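Local coordinates for cytosolic phospholipase A2 delta (Homo sapiens, PDB 5IZ5), which catalyses the calcium-dependent hydrolysis of the sn-2 ester bond of glycerophospholipids, with a preference for linoleic acid at that position, at residues B[352-355]-B[356-359]; B[416-419]-B[420-424]; B[795-798]-B[799-803]. The protein carries 3 engineered substitutions. One frame throughout, in Å; residues are numbered along the deposited sequence.

Contact 1 (B[352-355]-B[356-359]); sequences LGLL and DCVT
In C357 the sulfur stands beside its own backbone N and opposite the carbonyl carbon (chi1 -56°), and V358 sets CG2 in the same relation to its backbone; the sulfur is thereby turned back toward L354, and CG2 toward the carbonyl oxygens of L354 and L355. V358 CG2 lies 3.6 Å from L354 O, and C357 SG is 4.0 Å from L354 O. The closer approach of C357 CB, 3.3 Å from L354 O, is set by the turn of the backbone. Farther out along the side chains, C357 SG meets the end of one branch of the leucine, at 4.2 Å from L354 CD2, an apolar contact.

Two backbone hydrogen bonds, each spanning three residues, make the turn: C357 N to L354 O at 3.0 Å, and V358 N to L355 O at 3.1 Å. In both, the donor sits well above the carbonyl plane, 68° out for L354 O and 58° out for L355 O, so neither bond follows a lone pair. That geometry suits the tight winding of the 3-10 segment that includes D356 and C357.

Neighbouring elements cover the turn: L354 packs on helix 797-810, C357 touches A308 of helix 292-313, and D356 OD1 accepts a hydrogen bond from Q382 NE2. Just before it, G353, with its positive phi, ends helix 335-351 in a Schellman motif. The turn lies in the connection from that helix to strand 360-363; since strands 327-331 and 360-363 of the catalytic domain pair in parallel, this is a beta-alpha-beta crossover.

Contact 2 (B[416-419]-B[420-424]); sequences LELR and AEQGH
The guanidinium of R419 lies flat over one face of the H424 imidazole, with centres 4.2 Å apart and planes inclined by only 14°. The overlap is offset: R419 NH2 stands over the rim of the ring, 3.8 Å from H424 CG. A bend at chi3 of R419 (65°) turns the end of the long chain so that the flat group faces the ring. Q422 OE1 lies off the edge of the imidazole, in its plane, about 3.9 Å from H424 ND1, while the amide's other arm crosses L418, with Q422 NE2 3.6 Å from L418 CG.

One shell out, the backbone positions these groups. H424 N donates to R419 O at 3.0 Å, tying together the same two residues whose side chains stack. Q422 N bonds to L418 O at 2.9 Å, which sets the glutamine one helical turn beyond the leucine it crosses. R419 NH2 also has a long, weak ion pair with D430 OD1 of helix 428-441, and H424 touches I519. Without the imidazole, as with an alanine here, the guanidinium would probably lose the surface it lies on and be freer to turn.

The reversal that brings H424 back beside R419 depends on G423. With phi at 102°, a CB there would jam against the carbonyl oxygen of Q422, which calls for glycine. G423 N closes on A420 O at 3.0 Å inside the longer bond from H424 N to R419 O, and the nested pair defines a Schellman motif ending helix 406-422.

Contact 3 (B[795-798]-B[799-803]); sequences TSQG and AILQA
The first turn of helix 797-810 begins at S796, which occupies the N-cap position, and the successive carbonyls of S796, Q797 and G798 start its helical bonding. I800 N donates to S796 O at 3.1 Å, L801 N to Q797 O at 3.0 Å and Q802 N to G798 O at 2.9 Å. The donors of the first two lie nearly on the extension of the C=O bonds, at C=O...N angles of 166° and 163°, and that pattern of i to i+4 bonds is direct evidence for alpha-helix from the first turn.

S796 makes no capping bond with its side chain. Its OG is engaged backwards instead, hydrogen-bonded to N792 O in the preceding helix 779-794.

Across the turn, Q797 and L801 run side by side and point the same way. With CG trans to its backbone nitrogen (chi1 -179°) and the rest extended, Q797 meets the leucine first through its methylene CG, 3.8 Å from L801 CD1, with the amide nitrogen a little farther off. L801 CG also comes 3.3 Å from Q797 O. On another flank, I800 CG1 lies 3.5 Å from S796 O, and its side chain goes on to touch L732 and F734 of strand 730-734; S796 also rests on F734.

Chemically, then, the hydrogen bonds between the two segments are all backbone to backbone. The side chains add an apolar contact, from the methylene CG of Q797 to L801, and carbon packing against the turn's carbonyl oxygens, while I800, an apolar side chain, packs the helix start against the strand.

In the fold
Following the chain, none of the contacts nests within or crosses another: each closes before the next opens. Contact 1 closes the turn between helix 335-351 and strand 360-363, which leads toward the nucleophile S365. Contact 2 comes next, finishing helix 406-422 at the surface, with nearest atoms about 30 Å from contact 1 and about 40 Å from contact 3. Contact 3 opens helix 797-810 near the C terminus, yet folds back on contact 1, their centres about 12 Å apart. There L354 CD1 packs 3.6 Å from I800 CG2, and L352 CD2 lies 3.7 Å from Q797 CD, joining an early crossover of the catalytic domain to its last helix.

Contact 1 (B[352-355]-B[356-359])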
loop_
_atom_site.group_PDB
_atom_site.type_symbol
_atom_site.label_atom_id
_atom_site.label_comp_id
_atom_site.label_asym_id
_atom_site.label_seq_id
_atom_site.Cartn_x
_atom_site.Cartn_y
_atom_site.Cartn_z
ATOM N N LEU B 352 0.669 -24.220 -25.145
ATOM C CA LEU B 352 -0.358 -23.840 -26.108
ATOM C C LEU B 352 0.020 -22.626 -26.951
ATOM O O LEU B 352 -0.728 -22.246 -27.851
ATOM C CB LEU B 352 -1.674 -23.537 -25.391
ATOM C CG LEU B 352 -2.335 -24.661 -24.593
ATOM C CD1 LEU B 352 -3.625 -24.133 -23.976
ATOM C CD2 LEU B 352 -2.615 -25.881 -25.454
ATOM N N GLY B 353 1.161 -22.005 -26.656
ATOM C CA GLY B 353 1.583 -20.791 -27.347
ATOM C C GLY B 353 0.723 -19.588 -27.024
ATOM O O GLY B 353 0.711 -18.623 -27.777
ATOM N N LEU B 354 0.006 -19.626 -25.901
ATOM C CA LEU B 354 -0.907 -18.540 -25.539
ATOM C C LEU B 354 -0.345 -17.589 -24.478
ATOM O O LEU B 354 -0.907 -16.514 -24.252
ATOM C CB LEU B 354 -2.249 -19.114 -25.085
ATOM C CG LEU B 354 -2.981 -19.953 -26.136
ATOM C CD1 LEU B 354 -4.230 -20.565 -25.533
ATOM C CD2 LEU B 354 -3.346 -19.129 -27.358
ATOM N N LEU B 355 0.762 -17.966 -23.846
ATOM C CA LEU B 355 1.423 -17.087 -22.882
ATOM C C LEU B 355 1.877 -15.789 -23.555
ATOM O O LEU B 355 1.768 -14.711 -22.962
ATOM C CB LEU B 355 2.606 -17.803 -22.223
ATOM C CG LEU B 355 3.272 -17.143 -21.007
ATOM C CD1 LEU B 355 2.259 -16.734 -19.946
ATOM C CD2 LEU B 355 4.310 -18.079 -20.406
ATOM N N ASP B 356 2.350 -15.894 -24.800
ATOM C CA ASP B 356 2.759 -14.723 -25.586
ATOM C C ASP B 356 1.595 -13.799 -25.960
ATOM O O ASP B 356 1.825 -12.682 -26.414
ATOM C CB ASP B 356 3.499 -15.147 -26.865
ATOM C CG ASP B 356 4.876 -15.747 -26.591
ATOM O OD1 ASP B 356 5.455 -15.503 -25.518
ATOM O OD2 ASP B 356 5.389 -16.471 -27.463
ATOM N N CYS B 357 0.358 -14.265 -25.800
ATOM C CA CYS B 357 -0.816 -13.419 -26.006
ATOM C C CYS B 357 -1.224 -12.617 -24.760
ATOM O O CYS B 357 -2.145 -11.806 -24.829
ATOM C CB CYS B 357 -2.006 -14.270 -26.466
ATOM S SG CYS B 357 -1.707 -15.254 -27.955
ATOM N N VAL B 358 -0.543 -12.826 -23.633
ATOM C CA VAL B 358 -0.924 -12.188 -22.369
ATOM C C VAL B 358 -0.169 -10.880 -22.152
ATOM O O VAL B 358 1.058 -10.849 -22.225
ATOM C CB VAL B 358 -0.654 -13.124 -21.173
ATOM C CG1 VAL B 358 -1.039 -12.457 -19.856
ATOM C CG2 VAL B 358 -1.410 -14.433 -21.347
ATOM N N THR B 359 -0.904 -9.810 -21.870
ATOM C CA THR B 359 -0.306 -8.501 -21.603
ATOM C C THR B 359 -0.026 -8.287 -20.109
ATOM O O THR B 359 1.068 -7.851 -19.739
ATOM C CB THR B 359 -1.194 -7.361 -22.142
ATOM O OG1 THR B 359 -1.234 -7.435 -23.571
ATOM C CG2 THR B 359 -0.653 -5.988 -21.739
#

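Contact 2 (B[416-419]-B[420-424])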
loop_
_atom_site.group_PDB
_atom_site.type_symbol
_atom_site.label_atom_id
_atom_site.label_comp_id
_atom_site.label_asym_id
_atom_site.label_seq_id
_atom_site.Cartn_x
_atom_site.Cartn_y
_atom_site.Cartn_z
ATOM N N LEU B 416 18.938 -9.184 11.196
ATOM C CA LEU B 416 17.950 -8.352 11.884
ATOM C C LEU B 416 18.618 -7.344 12.831
ATOM O O LEU B 416 18.125 -6.232 12.996
ATOM C CB LEU B 416 16.930 -9.221 12.635
ATOM C CG LEU B 416 15.992 -10.073 11.764
ATOM C CD1 LEU B 416 15.229 -11.074 12.618
ATOM C CD2 LEU B 416 15.018 -9.225 10.963
ATOM N N GLU B 417 19.739 -7.724 13.435
ATOM C CA GLU B 417 20.519 -6.804 14.271
ATOM C C GLU B 417 21.079 -5.641 13.449
ATOM O O GLU B 417 21.003 -4.499 13.878
ATOM C CB GLU B 417 21.669 -7.532 14.963
ATOM C CG GLU B 417 21.213 -8.456 16.079
ATOM C CD GLU B 417 21.052 -7.772 17.425
ATOM O OE1 GLU B 417 21.416 -6.589 17.579
ATOM O OE2 GLU B 417 20.565 -8.441 18.355
ATOM N N LEU B 418 21.622 -5.937 12.267
ATOM C CA LEU B 418 22.151 -4.886 11.398
ATOM C C LEU B 418 21.035 -3.958 10.970
ATOM O O LEU B 418 21.165 -2.748 11.114
ATOM C CB LEU B 418 22.908 -5.454 10.189
ATOM C CG LEU B 418 23.281 -4.474 9.064
ATOM C CD1 LEU B 418 24.362 -3.508 9.520
ATOM C CD2 LEU B 418 23.730 -5.220 7.818
ATOM N N ARG B 419 19.932 -4.528 10.490
ATOM C CA ARG B 419 18.773 -3.746 10.066
ATOM C C ARG B 419 18.310 -2.780 11.140
ATOM O O ARG B 419 18.017 -1.616 10.852
ATOM C CB ARG B 419 17.608 -4.656 9.670
ATOM C CG ARG B 419 17.840 -5.384 8.354
ATOM C CD ARG B 419 16.701 -6.333 8.011
ATOM N NE ARG B 419 15.454 -5.616 7.768
ATOM C CZ ARG B 419 15.166 -4.955 6.649
ATOM N NH1 ARG B 419 16.026 -4.920 5.635
ATOM N NH2 ARG B 419 14.005 -4.327 6.538
ATOM N N ALA B 420 18.238 -3.268 12.373
ATOM C CA ALA B 420 17.838 -2.442 13.506
ATOM C C ALA B 420 18.791 -1.254 13.685
ATOM O O ALA B 420 18.349 -0.122 13.847
ATOM C CB ALA B 420 17.782 -3.284 14.777
ATOM N N GLU B 421 20.093 -1.517 13.635
ATOM C CA GLU B 421 21.095 -0.454 13.747
ATOM C C GLU B 421 21.000 0.540 12.586
ATOM O O GLU B 421 21.258 1.726 12.761
ATOM C CB GLU B 421 22.502 -1.042 13.814
ATOM C CG GLU B 421 22.765 -1.804 15.106
ATOM C CD GLU B 421 22.905 -0.922 16.345
ATOM O OE1 GLU B 421 22.844 0.321 16.245
ATOM O OE2 GLU B 421 23.079 -1.494 17.443
ATOM N N GLN B 422 20.626 0.045 11.406
ATOM C CA GLN B 422 20.396 0.899 10.244
ATOM C C GLN B 422 19.127 1.748 10.361
ATOM O O GLN B 422 18.924 2.664 9.571
ATOM C CB GLN B 422 20.328 0.054 8.971
ATOM C CG GLN B 422 21.684 -0.288 8.399
ATOM C CD GLN B 422 21.651 -1.488 7.473
ATOM O OE1 GLN B 422 20.652 -2.211 7.393
ATOM N NE2 GLN B 422 22.747 -1.704 6.758
ATOM N N GLY B 423 18.266 1.428 11.321
ATOM C CA GLY B 423 17.090 2.242 11.584
ATOM C C GLY B 423 15.802 1.664 11.034
ATOM O O GLY B 423 14.764 2.319 11.106
ATOM N N HIS B 424 15.857 0.454 10.478
ATOM C CA HIS B 424 14.649 -0.245 10.066
ATOM C C HIS B 424 13.916 -0.753 11.299
ATOM O O HIS B 424 14.552 -1.133 12.285
ATOM C CB HIS B 424 14.961 -1.444 9.165
ATOM C CG HIS B 424 15.527 -1.069 7.836
ATOM N ND1 HIS B 424 16.859 -1.221 7.529
ATOM C CD2 HIS B 424 14.942 -0.546 6.732
ATOM C CE1 HIS B 424 17.073 -0.811 6.293
ATOM N NE2 HIS B 424 15.927 -0.398 5.787
#

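Contact 3 (B[795-798]-B[799-803])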
loop_
_atom_site.group_PDB
_atom_site.type_symbol
_atom_site.label_atom_id
_atom_site.label_comp_id
_atom_site.label_asym_id
_atom_site.label_seq_id
_atom_site.Cartn_x
_atom_site.Cartn_y
_atom_site.Cartn_z
ATOM N N THR B 795 -6.848 -28.788 -21.597
ATOM C CA THR B 795 -8.174 -29.273 -21.985
ATOM C C THR B 795 -9.184 -28.152 -22.270
ATOM O O THR B 795 -10.237 -28.413 -22.830
ATOM C CB THR B 795 -8.769 -30.194 -20.917
ATOM O OG1 THR B 795 -9.768 -31.032 -21.518
ATOM C CG2 THR B 795 -9.390 -29.375 -19.814
ATOM N N SER B 796 -8.885 -26.925 -21.850
ATOM C CA SER B 796 -9.765 -25.784 -22.097
ATOM C C SER B 796 -9.293 -24.942 -23.278
ATOM O O SER B 796 -9.800 -23.838 -23.496
ATOM C CB SER B 796 -9.828 -24.902 -20.847
ATOM O OG SER B 796 -10.114 -25.673 -19.701
ATOM N N GLN B 797 -8.329 -25.460 -24.038
ATOM C CA GLN B 797 -7.744 -24.726 -25.156
ATOM C C GLN B 797 -8.817 -24.123 -26.050
ATOM O O GLN B 797 -8.734 -22.950 -26.415
ATOM C CB GLN B 797 -6.840 -25.641 -25.982
ATOM C CG GLN B 797 -6.176 -24.947 -27.158
ATOM C CD GLN B 797 -5.290 -25.876 -27.970
ATOM O OE1 GLN B 797 -5.411 -27.099 -27.894
ATOM N NE2 GLN B 797 -4.388 -25.296 -28.750
ATOM N N GLY B 798 -9.824 -24.929 -26.386
ATOM C CA GLY B 798 -10.915 -24.496 -27.248
ATOM C C GLY B 798 -11.624 -23.264 -26.730
ATOM O O GLY B 798 -11.822 -22.298 -27.468
ATOM N N ALA B 799 -12.004 -23.290 -25.457
ATOM C CA ALA B 799 -12.697 -22.160 -24.831
ATOM C C ALA B 799 -11.837 -20.892 -24.829
ATOM O O ALA B 799 -12.348 -19.790 -25.039
ATOM C CB ALA B 799 -13.114 -22.516 -23.412
ATOM N N ILE B 800 -10.535 -21.051 -24.600
ATOM C CA ILE B 800 -9.611 -19.908 -24.565
ATOM C C ILE B 800 -9.503 -19.270 -25.947
ATOM O O ILE B 800 -9.590 -18.042 -26.079
ATOM C CB ILE B 800 -8.205 -20.305 -24.061
ATOM C CG1 ILE B 800 -8.277 -20.820 -22.624
ATOM C CG2 ILE B 800 -7.259 -19.111 -24.107
ATOM C CD1 ILE B 800 -7.037 -21.566 -22.177
ATOM N N LEU B 801 -9.326 -20.107 -26.971
ATOM C CA LEU B 801 -9.229 -19.622 -28.349
ATOM C C LEU B 801 -10.518 -18.929 -28.780
ATOM O O LEU B 801 -10.478 -17.881 -29.420
ATOM C CB LEU B 801 -8.887 -20.766 -29.309
ATOM C CG LEU B 801 -7.517 -21.426 -29.119
ATOM C CD1 LEU B 801 -7.406 -22.698 -29.947
ATOM C CD2 LEU B 801 -6.377 -20.481 -29.456
ATOM N N GLN B 802 -11.656 -19.517 -28.425
ATOM C CA GLN B 802 -12.961 -18.898 -28.673
ATOM C C GLN B 802 -13.088 -17.526 -28.021
ATOM O O GLN B 802 -13.565 -16.585 -28.647
ATOM C CB GLN B 802 -14.086 -19.812 -28.204
ATOM C CG GLN B 802 -15.471 -19.349 -28.636
ATOM C CD GLN B 802 -16.573 -19.910 -27.757
ATOM O OE1 GLN B 802 -16.598 -21.109 -27.487
ATOM N NE2 GLN B 802 -17.491 -19.047 -27.306
ATOM N N ALA B 803 -12.669 -17.417 -26.763
ATOM C CA ALA B 803 -12.724 -16.142 -26.046
ATOM C C ALA B 803 -11.789 -15.131 -26.687
ATOM O O ALA B 803 -12.138 -13.959 -26.833
ATOM C CB ALA B 803 -12.373 -16.328 -24.584
#